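Local coordinates for putative gdp-fucose protein o-fucosyltransferase 1 (Caenorhabditis elegans, PDB 3ZY2), which belongs to a glycosyltransferase family of the GT-B clan, with two Rossmann-like domains, and carries guanosine-5'-diphosphate and manganese in the model, at residues Pro44-Phe49 / Phe61-Gly66; Lys83-Val88 / Ile129-Val134; Arg196-Ala201 / Met322-Leu327; Gln244-Gly249 / Gly253-Glu258; Gln266-Ile271 / Asn297-Pro302. All blocks are in the same frame, centred on the assembly; numbering follows the deposited sequence.

Contact 1: residues Pro44-Phe49 / Phe61-Gly66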
# COMPACT_ATOMS: atom_id res chain seq x y z
N PRO A 44 21.09 0.63 1.76
CA PRO A 44 20.25 0.80 2.94
C PRO A 44 20.98 0.44 4.22
O PRO A 44 21.91 -0.39 4.20
CB PRO A 44 19.13 -0.22 2.71
CG PRO A 44 19.78 -1.31 1.92
CD PRO A 44 20.76 -0.58 0.99
N ASN A 45 20.59 1.05 5.33
CA ASN A 45 20.89 0.45 6.63
C ASN A 45 19.95 -0.72 6.80
O ASN A 45 18.73 -0.61 6.52
CB ASN A 45 20.64 1.44 7.76
CG ASN A 45 21.66 2.56 7.79
OD1 ASN A 45 22.85 2.38 7.46
ND2 ASN A 45 21.20 3.73 8.23
N PHE A 46 20.49 -1.86 7.20
CA PHE A 46 19.62 -2.96 7.62
C PHE A 46 19.12 -2.75 9.03
O PHE A 46 19.60 -1.87 9.72
CB PHE A 46 20.34 -4.31 7.45
CG PHE A 46 20.62 -4.63 6.01
CD1 PHE A 46 19.58 -5.09 5.20
CD2 PHE A 46 21.90 -4.45 5.46
CE1 PHE A 46 19.79 -5.40 3.84
CE2 PHE A 46 22.11 -4.76 4.07
CZ PHE A 46 21.05 -5.23 3.29
N ILE A 47 18.13 -3.53 9.43
CA ILE A 47 17.42 -3.25 10.66
C ILE A 47 17.38 -4.49 11.53
O ILE A 47 17.03 -5.57 11.07
CB ILE A 47 16.00 -2.75 10.35
CG1 ILE A 47 16.04 -1.48 9.48
CG2 ILE A 47 15.27 -2.42 11.66
CD1 ILE A 47 14.69 -0.94 9.05
N GLU A 48 17.74 -4.31 12.81
CA GLU A 48 17.68 -5.36 13.83
C GLU A 48 16.66 -4.99 14.87
O GLU A 48 16.63 -3.85 15.32
CB GLU A 48 19.05 -5.54 14.50
CG GLU A 48 20.05 -6.28 13.63
CD GLU A 48 21.38 -6.45 14.31
OE1 GLU A 48 21.55 -6.07 15.49
OE2 GLU A 48 22.30 -6.97 13.67
N PHE A 49 15.85 -5.95 15.29
CA PHE A 49 14.83 -5.70 16.28
C PHE A 49 15.07 -6.35 17.64
O PHE A 49 14.33 -6.04 18.60
CB PHE A 49 13.46 -6.14 15.76
CG PHE A 49 13.00 -5.39 14.56
CD1 PHE A 49 12.51 -4.10 14.65
CD2 PHE A 49 13.05 -6.00 13.30
CE1 PHE A 49 12.07 -3.42 13.52
CE2 PHE A 49 12.61 -5.32 12.16
CZ PHE A 49 12.12 -4.04 12.27
N PHE A 61 28.96 -3.01 6.97
CA PHE A 61 29.27 -3.86 8.12
C PHE A 61 29.03 -5.32 7.75
O PHE A 61 29.74 -6.21 8.20
CB PHE A 61 28.41 -3.45 9.31
CG PHE A 61 28.87 -4.04 10.62
CD1 PHE A 61 30.09 -3.68 11.17
CD2 PHE A 61 28.06 -4.96 11.30
CE1 PHE A 61 30.53 -4.21 12.39
CE2 PHE A 61 28.48 -5.50 12.52
CZ PHE A 61 29.72 -5.13 13.05
N LEU A 62 28.05 -5.54 6.87
CA LEU A 62 27.59 -6.90 6.52
C LEU A 62 28.11 -7.39 5.17
O LEU A 62 28.47 -8.54 5.04
CB LEU A 62 26.06 -6.95 6.50
CG LEU A 62 25.38 -6.59 7.81
CD1 LEU A 62 23.90 -6.71 7.66
CD2 LEU A 62 25.88 -7.50 8.96
N PHE A 63 28.11 -6.51 4.17
CA PHE A 63 28.46 -6.89 2.79
C PHE A 63 29.51 -5.97 2.19
O PHE A 63 29.75 -4.86 2.68
CB PHE A 63 27.20 -6.81 1.93
CG PHE A 63 26.12 -7.77 2.30
CD1 PHE A 63 26.33 -9.13 2.20
CD2 PHE A 63 24.87 -7.31 2.68
CE1 PHE A 63 25.32 -10.04 2.50
CE2 PHE A 63 23.84 -8.21 2.98
CZ PHE A 63 24.07 -9.58 2.89
N GLN A 64 30.13 -6.41 1.09
CA GLN A 64 31.23 -5.65 0.46
C GLN A 64 30.70 -4.69 -0.60
O GLN A 64 30.04 -5.11 -1.53
CB GLN A 64 32.29 -6.59 -0.14
CG GLN A 64 32.98 -7.39 0.93
CD GLN A 64 34.12 -8.23 0.44
OE1 GLN A 64 34.82 -7.88 -0.52
NE2 GLN A 64 34.32 -9.39 1.08
N VAL A 65 30.98 -3.40 -0.42
CA VAL A 65 30.54 -2.39 -1.37
C VAL A 65 31.11 -2.66 -2.77
O VAL A 65 30.38 -2.56 -3.77
CB VAL A 65 30.89 -0.97 -0.89
CG1 VAL A 65 30.56 0.07 -1.97
CG2 VAL A 65 30.15 -0.66 0.41
N GLY A 66 32.39 -3.03 -2.85
CA GLY A 66 33.02 -3.33 -4.13
C GLY A 66 32.29 -4.36 -4.97
O GLY A 66 32.18 -4.21 -6.19

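Contact 2: residues Lys83-Val88 / Ile129-Val134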
# COMPACT_ATOMS: atom_id res chain seq x y z
N LYS A 83 28.18 13.66 2.23
CA LYS A 83 28.78 14.30 1.05
C LYS A 83 27.81 14.71 -0.05
O LYS A 83 28.10 15.66 -0.79
CB LYS A 83 29.87 13.41 0.45
CG LYS A 83 31.15 13.37 1.26
CD LYS A 83 32.29 12.81 0.45
CE LYS A 83 33.59 13.53 0.76
NZ LYS A 83 33.58 14.95 0.27
N ILE A 84 26.68 14.03 -0.15
CA ILE A 84 25.77 14.19 -1.30
C ILE A 84 24.49 14.96 -0.92
O ILE A 84 24.19 15.99 -1.52
CB ILE A 84 25.48 12.82 -2.00
CG1 ILE A 84 26.79 12.19 -2.52
CG2 ILE A 84 24.48 12.99 -3.14
CD1 ILE A 84 26.70 10.71 -2.93
N MET A 85 23.76 14.45 0.07
CA MET A 85 22.53 15.04 0.60
C MET A 85 22.51 16.57 0.83
O MET A 85 21.56 17.22 0.43
CB MET A 85 22.17 14.35 1.92
CG MET A 85 20.74 14.23 2.22
SD MET A 85 20.64 12.97 3.49
CE MET A 85 20.50 13.92 5.00
N PRO A 86 23.54 17.13 1.51
CA PRO A 86 23.43 18.54 1.91
C PRO A 86 23.18 19.50 0.75
O PRO A 86 22.36 20.40 0.90
CB PRO A 86 24.78 18.81 2.60
CG PRO A 86 25.17 17.49 3.15
CD PRO A 86 24.73 16.48 2.10
N THR A 87 23.86 19.29 -0.38
CA THR A 87 23.68 20.13 -1.59
C THR A 87 22.73 19.56 -2.63
O THR A 87 22.05 20.30 -3.34
CB THR A 87 25.03 20.44 -2.31
OG1 THR A 87 25.66 19.22 -2.68
CG2 THR A 87 25.97 21.27 -1.43
N VAL A 88 22.70 18.23 -2.77
CA VAL A 88 21.84 17.60 -3.78
C VAL A 88 20.38 17.48 -3.32
O VAL A 88 19.48 17.50 -4.14
CB VAL A 88 22.41 16.21 -4.19
CG1 VAL A 88 21.42 15.43 -5.08
CG2 VAL A 88 23.75 16.36 -4.89
N ILE A 129 19.07 9.07 10.10
CA ILE A 129 19.77 9.89 9.13
C ILE A 129 19.23 11.31 9.08
O ILE A 129 19.48 12.05 8.12
CB ILE A 129 19.84 9.20 7.73
CG1 ILE A 129 18.44 8.93 7.15
CG2 ILE A 129 20.71 7.94 7.80
CD1 ILE A 129 18.45 8.59 5.64
N ASP A 130 18.49 11.70 10.13
CA ASP A 130 18.02 13.08 10.30
C ASP A 130 17.20 13.58 9.11
O ASP A 130 17.31 14.75 8.71
CB ASP A 130 19.21 14.02 10.59
CG ASP A 130 19.93 13.67 11.90
OD1 ASP A 130 19.24 13.48 12.93
OD2 ASP A 130 21.18 13.60 11.89
N VAL A 131 16.36 12.70 8.56
CA VAL A 131 15.50 13.01 7.41
C VAL A 131 14.05 13.16 7.86
O VAL A 131 13.52 12.30 8.57
CB VAL A 131 15.62 11.94 6.27
CG1 VAL A 131 14.49 12.07 5.23
CG2 VAL A 131 16.99 12.04 5.58
N SER A 132 13.43 14.27 7.48
CA SER A 132 11.99 14.46 7.57
C SER A 132 11.48 14.83 6.19
O SER A 132 12.22 15.37 5.37
CB SER A 132 11.62 15.52 8.61
OG SER A 132 11.94 15.07 9.91
N PHE A 133 10.22 14.49 5.91
CA PHE A 133 9.66 14.73 4.59
C PHE A 133 8.71 15.92 4.60
O PHE A 133 8.02 16.15 5.59
CB PHE A 133 8.95 13.48 4.07
CG PHE A 133 9.88 12.30 3.88
CD1 PHE A 133 10.77 12.26 2.81
CD2 PHE A 133 9.89 11.26 4.80
CE1 PHE A 133 11.64 11.19 2.65
CE2 PHE A 133 10.74 10.19 4.65
CZ PHE A 133 11.61 10.15 3.57
N VAL A 134 8.66 16.65 3.49
CA VAL A 134 7.88 17.89 3.42
C VAL A 134 6.74 17.86 2.38
O VAL A 134 6.05 18.86 2.17
CB VAL A 134 8.78 19.10 3.14
CG1 VAL A 134 9.90 19.20 4.18
CG2 VAL A 134 9.34 19.05 1.72

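Contact 3: residues Arg196-Ala201 / Met322-Leu327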
# COMPACT_ATOMS: atom_id res chain seq x y z
N ARG A 196 35.25 -9.14 7.51
CA ARG A 196 35.16 -9.48 8.94
C ARG A 196 34.30 -10.73 9.15
O ARG A 196 34.68 -11.64 9.91
CB ARG A 196 34.60 -8.29 9.71
CG ARG A 196 34.50 -8.50 11.22
CD ARG A 196 33.72 -7.34 11.85
NE ARG A 196 32.43 -7.13 11.18
CZ ARG A 196 31.29 -7.73 11.51
NH1 ARG A 196 31.23 -8.58 12.53
NH2 ARG A 196 30.20 -7.49 10.81
N ILE A 197 33.13 -10.76 8.52
CA ILE A 197 32.23 -11.91 8.66
C ILE A 197 32.80 -13.15 8.01
O ILE A 197 32.71 -14.27 8.55
CB ILE A 197 30.83 -11.57 8.09
CG1 ILE A 197 30.16 -10.58 9.05
CG2 ILE A 197 30.01 -12.83 7.93
CD1 ILE A 197 28.91 -9.92 8.52
N THR A 198 33.38 -12.98 6.83
CA THR A 198 33.98 -14.10 6.12
C THR A 198 35.05 -14.76 6.99
O THR A 198 35.08 -15.98 7.15
CB THR A 198 34.52 -13.63 4.77
OG1 THR A 198 33.40 -13.12 4.00
CG2 THR A 198 35.20 -14.75 4.01
N GLU A 199 35.92 -13.95 7.58
CA GLU A 199 36.98 -14.47 8.41
C GLU A 199 36.44 -15.16 9.65
O GLU A 199 36.97 -16.20 10.07
CB GLU A 199 37.95 -13.33 8.76
CG GLU A 199 38.85 -12.90 7.58
CD GLU A 199 39.44 -14.09 6.81
OE1 GLU A 199 40.14 -14.92 7.42
OE2 GLU A 199 39.19 -14.20 5.58
N GLN A 200 35.39 -14.61 10.24
CA GLN A 200 34.78 -15.24 11.42
C GLN A 200 34.24 -16.63 11.04
O GLN A 200 34.40 -17.60 11.79
CB GLN A 200 33.65 -14.39 11.99
CG GLN A 200 34.15 -13.21 12.84
CD GLN A 200 33.08 -12.20 13.16
OE1 GLN A 200 31.90 -12.36 12.83
NE2 GLN A 200 33.49 -11.11 13.80
N ALA A 201 33.64 -16.71 9.86
CA ALA A 201 33.10 -17.99 9.36
C ALA A 201 34.21 -19.00 9.10
O ALA A 201 34.10 -20.16 9.52
CB ALA A 201 32.28 -17.76 8.09
N MET A 322 26.84 -21.28 6.64
CA MET A 322 25.97 -22.16 5.86
C MET A 322 26.26 -22.02 4.37
O MET A 322 26.13 -23.00 3.63
CB MET A 322 24.49 -21.87 6.18
CG MET A 322 24.12 -22.20 7.65
SD MET A 322 22.34 -22.16 8.03
CE MET A 322 22.21 -20.39 8.20
N GLY A 323 26.63 -20.82 3.92
CA GLY A 323 26.97 -20.64 2.49
C GLY A 323 28.23 -21.39 2.11
O GLY A 323 28.41 -21.76 0.92
N ARG A 324 29.10 -21.65 3.10
CA ARG A 324 30.39 -22.35 2.88
C ARG A 324 30.32 -23.86 3.07
O ARG A 324 31.31 -24.56 2.78
CB ARG A 324 31.45 -21.78 3.82
CG ARG A 324 31.77 -20.33 3.49
CD ARG A 324 32.79 -19.71 4.46
NE ARG A 324 34.12 -20.16 4.13
CZ ARG A 324 34.94 -19.57 3.25
NH1 ARG A 324 34.59 -18.47 2.60
NH2 ARG A 324 36.14 -20.11 3.02
N ALA A 325 29.17 -24.36 3.51
CA ALA A 325 29.02 -25.78 3.87
C ALA A 325 29.17 -26.70 2.67
O ALA A 325 28.92 -26.29 1.55
CB ALA A 325 27.65 -26.02 4.52
N ASP A 326 29.55 -27.95 2.92
CA ASP A 326 29.57 -28.93 1.83
C ASP A 326 28.16 -29.26 1.39
O ASP A 326 27.94 -29.45 0.19
CB ASP A 326 30.36 -30.15 2.26
CG ASP A 326 31.81 -29.80 2.58
OD1 ASP A 326 32.09 -29.33 3.73
OD2 ASP A 326 32.69 -29.95 1.68
N LEU A 327 27.22 -29.30 2.32
CA LEU A 327 25.79 -29.47 2.02
C LEU A 327 24.99 -28.62 3.00
O LEU A 327 25.30 -28.61 4.18
CB LEU A 327 25.35 -30.93 2.16
CG LEU A 327 23.84 -31.18 1.94
CD1 LEU A 327 23.46 -30.90 0.48
CD2 LEU A 327 23.44 -32.59 2.34

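Contact 4: residues Gln244-Gly249 / Gly253-Glu258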
# COMPACT_ATOMS: atom_id res chain seq x y z
N GLN A 244 11.18 -21.16 -3.38
CA GLN A 244 12.55 -21.62 -3.54
C GLN A 244 12.66 -23.13 -3.63
O GLN A 244 13.63 -23.64 -4.19
CB GLN A 244 13.44 -21.09 -2.42
CG GLN A 244 13.28 -21.81 -1.09
CD GLN A 244 14.26 -21.30 -0.06
OE1 GLN A 244 15.46 -21.13 -0.34
NE2 GLN A 244 13.76 -21.04 1.15
N CYS A 245 11.69 -23.86 -3.08
CA CYS A 245 11.69 -25.31 -3.23
C CYS A 245 10.52 -25.88 -4.05
O CYS A 245 10.65 -26.96 -4.62
CB CYS A 245 11.76 -26.03 -1.89
SG CYS A 245 10.26 -26.00 -0.89
N LEU A 246 9.41 -25.15 -4.10
CA LEU A 246 8.20 -25.64 -4.79
C LEU A 246 7.93 -24.94 -6.13
O LEU A 246 6.92 -25.24 -6.79
CB LEU A 246 6.97 -25.52 -3.89
CG LEU A 246 6.96 -26.43 -2.66
CD1 LEU A 246 6.06 -25.83 -1.59
CD2 LEU A 246 6.53 -27.85 -3.02
N GLY A 247 8.81 -24.02 -6.51
CA GLY A 247 8.69 -23.32 -7.80
C GLY A 247 7.71 -22.16 -7.76
O GLY A 247 6.95 -22.02 -6.78
N GLU A 248 7.73 -21.33 -8.80
CA GLU A 248 6.80 -20.19 -8.89
C GLU A 248 5.35 -20.68 -8.78
O GLU A 248 4.97 -21.65 -9.44
CB GLU A 248 6.99 -19.42 -10.19
CG GLU A 248 6.24 -18.10 -10.22
CD GLU A 248 6.71 -17.17 -11.33
OE1 GLU A 248 6.66 -17.56 -12.51
OE2 GLU A 248 7.14 -16.04 -10.99
N GLY A 249 4.56 -20.02 -7.93
CA GLY A 249 3.15 -20.37 -7.74
C GLY A 249 2.94 -21.81 -7.31
O GLY A 249 1.85 -22.36 -7.45
N GLY A 253 4.41 -28.67 -6.34
CA GLY A 253 3.77 -29.36 -5.22
C GLY A 253 3.01 -28.49 -4.24
O GLY A 253 2.78 -27.30 -4.47
N THR A 254 2.62 -29.10 -3.12
CA THR A 254 1.86 -28.40 -2.09
C THR A 254 2.73 -28.11 -0.88
O THR A 254 3.39 -28.99 -0.36
CB THR A 254 0.63 -29.22 -1.63
OG1 THR A 254 1.07 -30.46 -1.06
CG2 THR A 254 -0.30 -29.52 -2.80
N LEU A 255 2.72 -26.86 -0.42
CA LEU A 255 3.36 -26.53 0.86
C LEU A 255 2.59 -27.17 2.03
O LEU A 255 1.39 -26.91 2.21
CB LEU A 255 3.45 -25.02 1.04
CG LEU A 255 4.16 -24.54 2.31
CD1 LEU A 255 5.61 -25.06 2.31
CD2 LEU A 255 4.13 -23.01 2.43
N THR A 256 3.27 -28.00 2.80
CA THR A 256 2.70 -28.62 4.00
C THR A 256 3.31 -28.10 5.29
O THR A 256 4.39 -27.49 5.29
CB THR A 256 2.92 -30.14 4.01
OG1 THR A 256 4.33 -30.42 4.01
CG2 THR A 256 2.24 -30.82 2.81
N LYS A 257 2.62 -28.35 6.40
CA LYS A 257 3.16 -28.15 7.74
C LYS A 257 4.49 -28.88 7.98
O LYS A 257 5.35 -28.36 8.67
CB LYS A 257 2.16 -28.63 8.79
CG LYS A 257 1.15 -27.61 9.24
CD LYS A 257 0.31 -28.18 10.41
CE LYS A 257 1.19 -28.53 11.63
NZ LYS A 257 0.53 -29.47 12.60
N GLU A 258 4.62 -30.09 7.42
CA GLU A 258 5.81 -30.94 7.54
C GLU A 258 7.04 -30.26 6.94
O GLU A 258 8.16 -30.45 7.39
CB GLU A 258 5.60 -32.29 6.84
CG GLU A 258 4.73 -33.30 7.58
CD GLU A 258 4.44 -34.55 6.74
OE1 GLU A 258 3.90 -34.41 5.62
OE2 GLU A 258 4.73 -35.67 7.21

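Contact 5: residues Gln266-Ile271 / Asn297-Pro302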
# COMPACT_ATOMS: atom_id res chain seq x y z
N GLN A 266 11.59 -35.81 12.57
CA GLN A 266 11.83 -35.63 11.14
C GLN A 266 13.19 -34.92 10.92
O GLN A 266 13.96 -35.31 10.05
CB GLN A 266 10.67 -34.85 10.46
CG GLN A 266 9.37 -35.70 10.24
CD GLN A 266 8.06 -34.90 9.95
OE1 GLN A 266 7.96 -33.68 10.12
NE2 GLN A 266 7.03 -35.63 9.52
N ILE A 267 13.47 -33.91 11.75
CA ILE A 267 14.76 -33.21 11.67
C ILE A 267 15.92 -34.18 11.90
O ILE A 267 16.86 -34.21 11.11
CB ILE A 267 14.82 -32.06 12.69
CG1 ILE A 267 13.86 -30.95 12.26
CG2 ILE A 267 16.28 -31.50 12.81
CD1 ILE A 267 13.58 -29.90 13.30
N LEU A 268 15.80 -35.00 12.94
CA LEU A 268 16.86 -35.94 13.28
C LEU A 268 17.05 -36.97 12.18
O LEU A 268 18.18 -37.24 11.76
CB LEU A 268 16.58 -36.60 14.64
CG LEU A 268 16.62 -35.67 15.86
CD1 LEU A 268 16.11 -36.37 17.08
CD2 LEU A 268 18.01 -35.16 16.12
N GLU A 269 15.95 -37.56 11.71
CA GLU A 269 16.02 -38.58 10.66
C GLU A 269 16.70 -38.02 9.42
O GLU A 269 17.57 -38.67 8.84
CB GLU A 269 14.61 -39.08 10.30
CG GLU A 269 14.63 -40.08 9.13
CD GLU A 269 13.30 -40.78 8.88
OE1 GLU A 269 12.31 -40.47 9.57
OE2 GLU A 269 13.27 -41.63 7.97
N GLN A 270 16.33 -36.80 9.03
CA GLN A 270 16.86 -36.22 7.80
C GLN A 270 18.32 -35.79 7.93
O GLN A 270 19.10 -35.97 6.99
CB GLN A 270 15.94 -35.10 7.31
CG GLN A 270 14.60 -35.66 6.81
CD GLN A 270 13.53 -34.62 6.67
OE1 GLN A 270 12.46 -34.70 7.30
NE2 GLN A 270 13.76 -33.66 5.79
N ILE A 271 18.72 -35.26 9.08
CA ILE A 271 20.13 -34.93 9.33
C ILE A 271 21.00 -36.19 9.26
O ILE A 271 22.07 -36.18 8.66
CB ILE A 271 20.32 -34.26 10.70
CG1 ILE A 271 19.75 -32.83 10.66
CG2 ILE A 271 21.83 -34.22 11.09
CD1 ILE A 271 19.77 -32.10 12.00
N ASN A 297 23.35 -34.72 18.62
CA ASN A 297 24.51 -35.50 19.04
C ASN A 297 24.20 -36.96 19.37
O ASN A 297 24.96 -37.85 18.98
CB ASN A 297 25.25 -34.82 20.19
CG ASN A 297 26.14 -33.70 19.71
OD1 ASN A 297 26.39 -33.58 18.50
ND2 ASN A 297 26.63 -32.88 20.63
N GLU A 298 23.08 -37.20 20.05
CA GLU A 298 22.64 -38.57 20.34
C GLU A 298 22.40 -39.30 19.02
O GLU A 298 22.88 -40.42 18.83
CB GLU A 298 21.37 -38.56 21.20
CG GLU A 298 20.84 -39.94 21.60
CD GLU A 298 21.77 -40.69 22.57
OE1 GLU A 298 22.67 -40.05 23.17
OE2 GLU A 298 21.59 -41.92 22.73
N ALA A 299 21.70 -38.65 18.09
CA ALA A 299 21.37 -39.27 16.81
C ALA A 299 22.61 -39.56 15.94
O ALA A 299 22.60 -40.49 15.12
CB ALA A 299 20.34 -38.42 16.06
N LEU A 300 23.66 -38.76 16.13
CA LEU A 300 24.91 -38.90 15.37
C LEU A 300 25.95 -39.84 15.98
O LEU A 300 26.97 -40.11 15.34
CB LEU A 300 25.55 -37.53 15.18
CG LEU A 300 24.78 -36.58 14.29
CD1 LEU A 300 25.50 -35.21 14.24
CD2 LEU A 300 24.55 -37.18 12.89
N LYS A 301 25.69 -40.34 17.19
CA LYS A 301 26.60 -41.27 17.85
C LYS A 301 27.10 -42.42 16.96
O LYS A 301 28.30 -42.71 16.98
CB LYS A 301 26.01 -41.80 19.16
CG LYS A 301 26.12 -40.80 20.30
CD LYS A 301 25.80 -41.41 21.65
CE LYS A 301 25.87 -40.35 22.74
NZ LYS A 301 25.30 -40.88 24.02
N PRO A 302 26.20 -43.07 16.18
CA PRO A 302 26.67 -44.16 15.30
C PRO A 302 27.73 -43.73 14.28
O PRO A 302 28.49 -44.58 13.79
CB PRO A 302 25.40 -44.60 14.57
CG PRO A 302 24.29 -44.25 15.50
CD PRO A 302 24.73 -42.93 16.09

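Contact 1: residues Pro44-Phe49 / Phe61-Gly66
Phe-46 and Leu-62 mark the closest backbone approach, with 9.0 Å between their CA atoms. Phe-46 belongs to strand 46-48, Leu-62 to the weakly bonded end of helix 59-62; no hydrogen bond joins the two segments, and the contact is made by apolar side chains. In both residues CB is directed toward the other segment. At Phe-46, CG stands anti to the carbonyl carbon and beside the backbone N (chi1 -66°), which carries the ring across to segment 61-66. Two neighbouring ring atoms make the nearest contacts, both oblique to the ring. Phe-46 CD2 meets the CD1 methyl of Leu-62 at 3.7 Å, and Phe-46 CE2 comes to 4.0 Å from CD2 of Phe-63. The two phenylalanine side chains cross at about a right angle, and Phe-46 CE2 reaches Phe-63 at the edge of its ring, near the ring plane. All three residues are buried. The site lies against helix 20-37: Phe-20, a residue of the guanosine-5'-diphosphate pocket, makes an edge-to-face contact with Phe-46 and also touches Leu-62 and Phe-63. Phe-63 stacks on Trp-193, while the backbone of Phe-46 pairs with Ile-57 in the antiparallel partner strand 55-57.

Contact 2: residues Lys83-Val88 / Ile129-Val134
Met-85 reaches Ile-129 and Val-131 through a single atom, its terminal methyl. Met-85 CE lies 3.8 Å from the carbonyl O of Ile-129 and 4.0 Å from the CG2 methyl of Val-131, and thus sits against a polar backbone atom and an aliphatic branch at once. The CA atoms of Met-85 and Val-131 are 10.0 Å apart, and the methionine side chain spans the distance. It is near extended at chi2 (163°) and bends at the last torsion (chi3 99°), which turns CE onto the loop. CB of Ile-129 is directed toward the helix, but its side chain stays farther from Met-85 and packs on Thr-81 and Met-77, about one and two turns earlier in helix 77-88. The loop takes its shape from a Schellman motif that ends helix 122-128: Asp-130 is the C-prime residue with positive phi, Val-131 N bonds to Trp-126 O, and Asp-130 N bonds to Asp-127 O. From there the chain heads for strand 135-138, an outermost strand of the six-stranded parallel sheet. Val-131 divides its two methyls, CG2 for Met-85 and CG1 for one face of the Phe-133 ring, 3.8 Å above its plane and offset toward the rim. Against this buried patch the outer side is loose. The helix is kinked at Pro-86 and Thr-87, whose N atoms make no bond to the preceding turn, and both residues are exposed, as is Lys-83. On the loop, Asp-130 and Ser-132 are solvent-facing; the hydroxyl of Ser-132 has a weak hydrogen bond from Lys-117.

Contact 3: residues Arg196-Ala201 / Met322-Leu327
Ala-201, Thr-198 and Arg-324 form a partly buried helix-to-helix contact on the five-stranded parallel sheet's half of the molecule. Helix 195-208 here meets the last turn of helix 315-324, just before the chain enters strand 327-330. The backbones are nearest at Ala-201 and Arg-324, with 8.3 Å between CA atoms, and CB of each is directed toward the other segment. The arginine carries its side of the contact alone. Its stem is extended through CG and CD, which places Arg-324 CD 4.2 Å from Ala-201 CB. It then bends at chi3 (77°), turning the guanidinium toward the preceding turn of helix 195-208, where Arg-324 NH1 comes to 4.0 Å from the CG2 methyl of Thr-198. The two side chains cross at about a right angle. Thr-198 presents its CG2 methyl, while its OG1, beside the backbone N (chi1 -61°), is hydrogen-bonded to Ser-194 O, just ahead of helix 195-208. Farther along the same helix, Lys-202 and Ile-205 also touch Arg-324. Ala-201 packs as well on Ala-320 and Ile-321, and Ile-197 on Tyr-316 and Ala-320. No hydrogen bond or salt bridge joins the two segments. Glu-199 OE2 is 6.9 Å from Arg-324 NH1, too far for a direct ion pair, and has a long, weak ion pair with Lys-202, so any pull on the arginine is probably slight. The chemistry is that of an arginine used for its aliphatic stem and the bulk of its head group, in a contact without directional bonds.

Contact 4: residues Gln244-Gly249 / Gly253-Glu258
Leu-246 holds CG beside its backbone N and anti to the carbonyl carbon (chi1 -67°), whereas Leu-255 has CG anti to the backbone N (chi1 -177°). The first choice extends the fork of Leu-246 over segment 253-258, and the second sets the Leu-255 side chain with its CB and CD1 both near the CD1 methyl of Leu-246. The two methyls of Leu-246 have separate targets. Leu-246 CD1 approaches the backbone N of Leu-255 at 3.7 Å and the CB of Leu-255 at 3.8 Å, with Leu-255 CD1 at 4.0 Å. Leu-246 CD2 lies on the backbone of Gly-253, 3.8 Å from Gly-253 C; lacking a side chain, the glycine lets the methyl come this near. Here the chains are also closest, with 5.8 Å between the CA atoms of Leu-246 and Gly-253. The arrangement is a short loop connecting helix 243-246 to helix 257-260. The first helix ends at Gly-247, which leaves helical geometry with positive phi; a backbone hydrogen bond joins Leu-246 to Leu-252; and Thr-256 is the N-cap of helix 257-260, its hydroxyl bonding to Ile-259 N. Helix 243-246 is tied covalently to the rest of the domain by the disulfide of Cys-245 with Cys-332, and Gln-244 NE2 bonds to Cys-332 O. Leu-255, which is buried, packs on Leu-239, His-250 and Val-333; its side chain is about 12 Å from guanosine-5'-diphosphate. Thr-254 lies exposed, its CB directed away from segment 244-249.

Contact 5: residues Gln266-Ile271 / Asn297-Pro302
Leu-268 with Ala-299 and Ile-271 with Leu-300 make up the apolar part of this contact, and no polar bond joins the two segments. The helices are nearest at the first pair, where the CA atoms stand 6.6 Å apart. The small Ala-299 points its methyl at helix 264-278, and this CB receives the CD2 methyl of Leu-268 at 4.0 Å. CB of Leu-268 does not aim at the other helix. With CG beside the backbone N (chi1 -66°), however, the branched end swings closer and brings CD2 onto the alanine. One turn on in helix 264-278, and one residue on in the other, the approach is looser: the CG2 branch of Ile-271 lies 4.4 Å from CD2 of Leu-300. Both of these residues are buried, and Ile-271 continues inward to Val-216 of strand 213-218. Ile-296 touches Leu-268 and Ile-271 alike, and Ala-299 also packs on Val-272. Polar bonds lie within a segment or reach elsewhere. On the exposed side of segment 297-302, Lys-301 NZ forms a salt bridge with Glu-298 OE1 at 2.9 Å, meeting the syn side of the carboxylate 24° out of its plane. Backbone bonding there shifts to three-residue steps, as in Lys-301 N to Glu-298 O at 3.3 Å, while segment 266-271 keeps regular helical bonds. Asn-297 OD1 bonds to Ala-307 N, joining this helix to the next strand. Helices 264-278 and 293-300 connect the adjacent parallel strands 213-218, 282-287 and 307-308 in turn, and such neighbouring connecting helices of successive beta-alpha-beta units are characteristic of the Rossmann-like domains of the GT-B fold.

Contacts 1 and 2 are fully buried, on the six-stranded-sheet side of the molecule, whereas contacts 3, 4 and 5 are partly buried and gather round the five-stranded sheet. Contact 1 bridges the two groups: Phe-61 O accepts a probable hydrogen bond from Arg-196 NH2 of contact 3, and Asn-45 packs on Ile-129 of contact 2. Contacts 3 and 5 are both helix pairs, but one leans on an arginine stem and the other on aliphatic branches. Aromatic rings dominate only contact 1. Contact 4, local in sequence, touches contact 5 through Glu-258 and Gln-266; both lie nested within the loop that contact 3 closes. Contacts 2 and 5 are farthest apart, about 54 Å between centres.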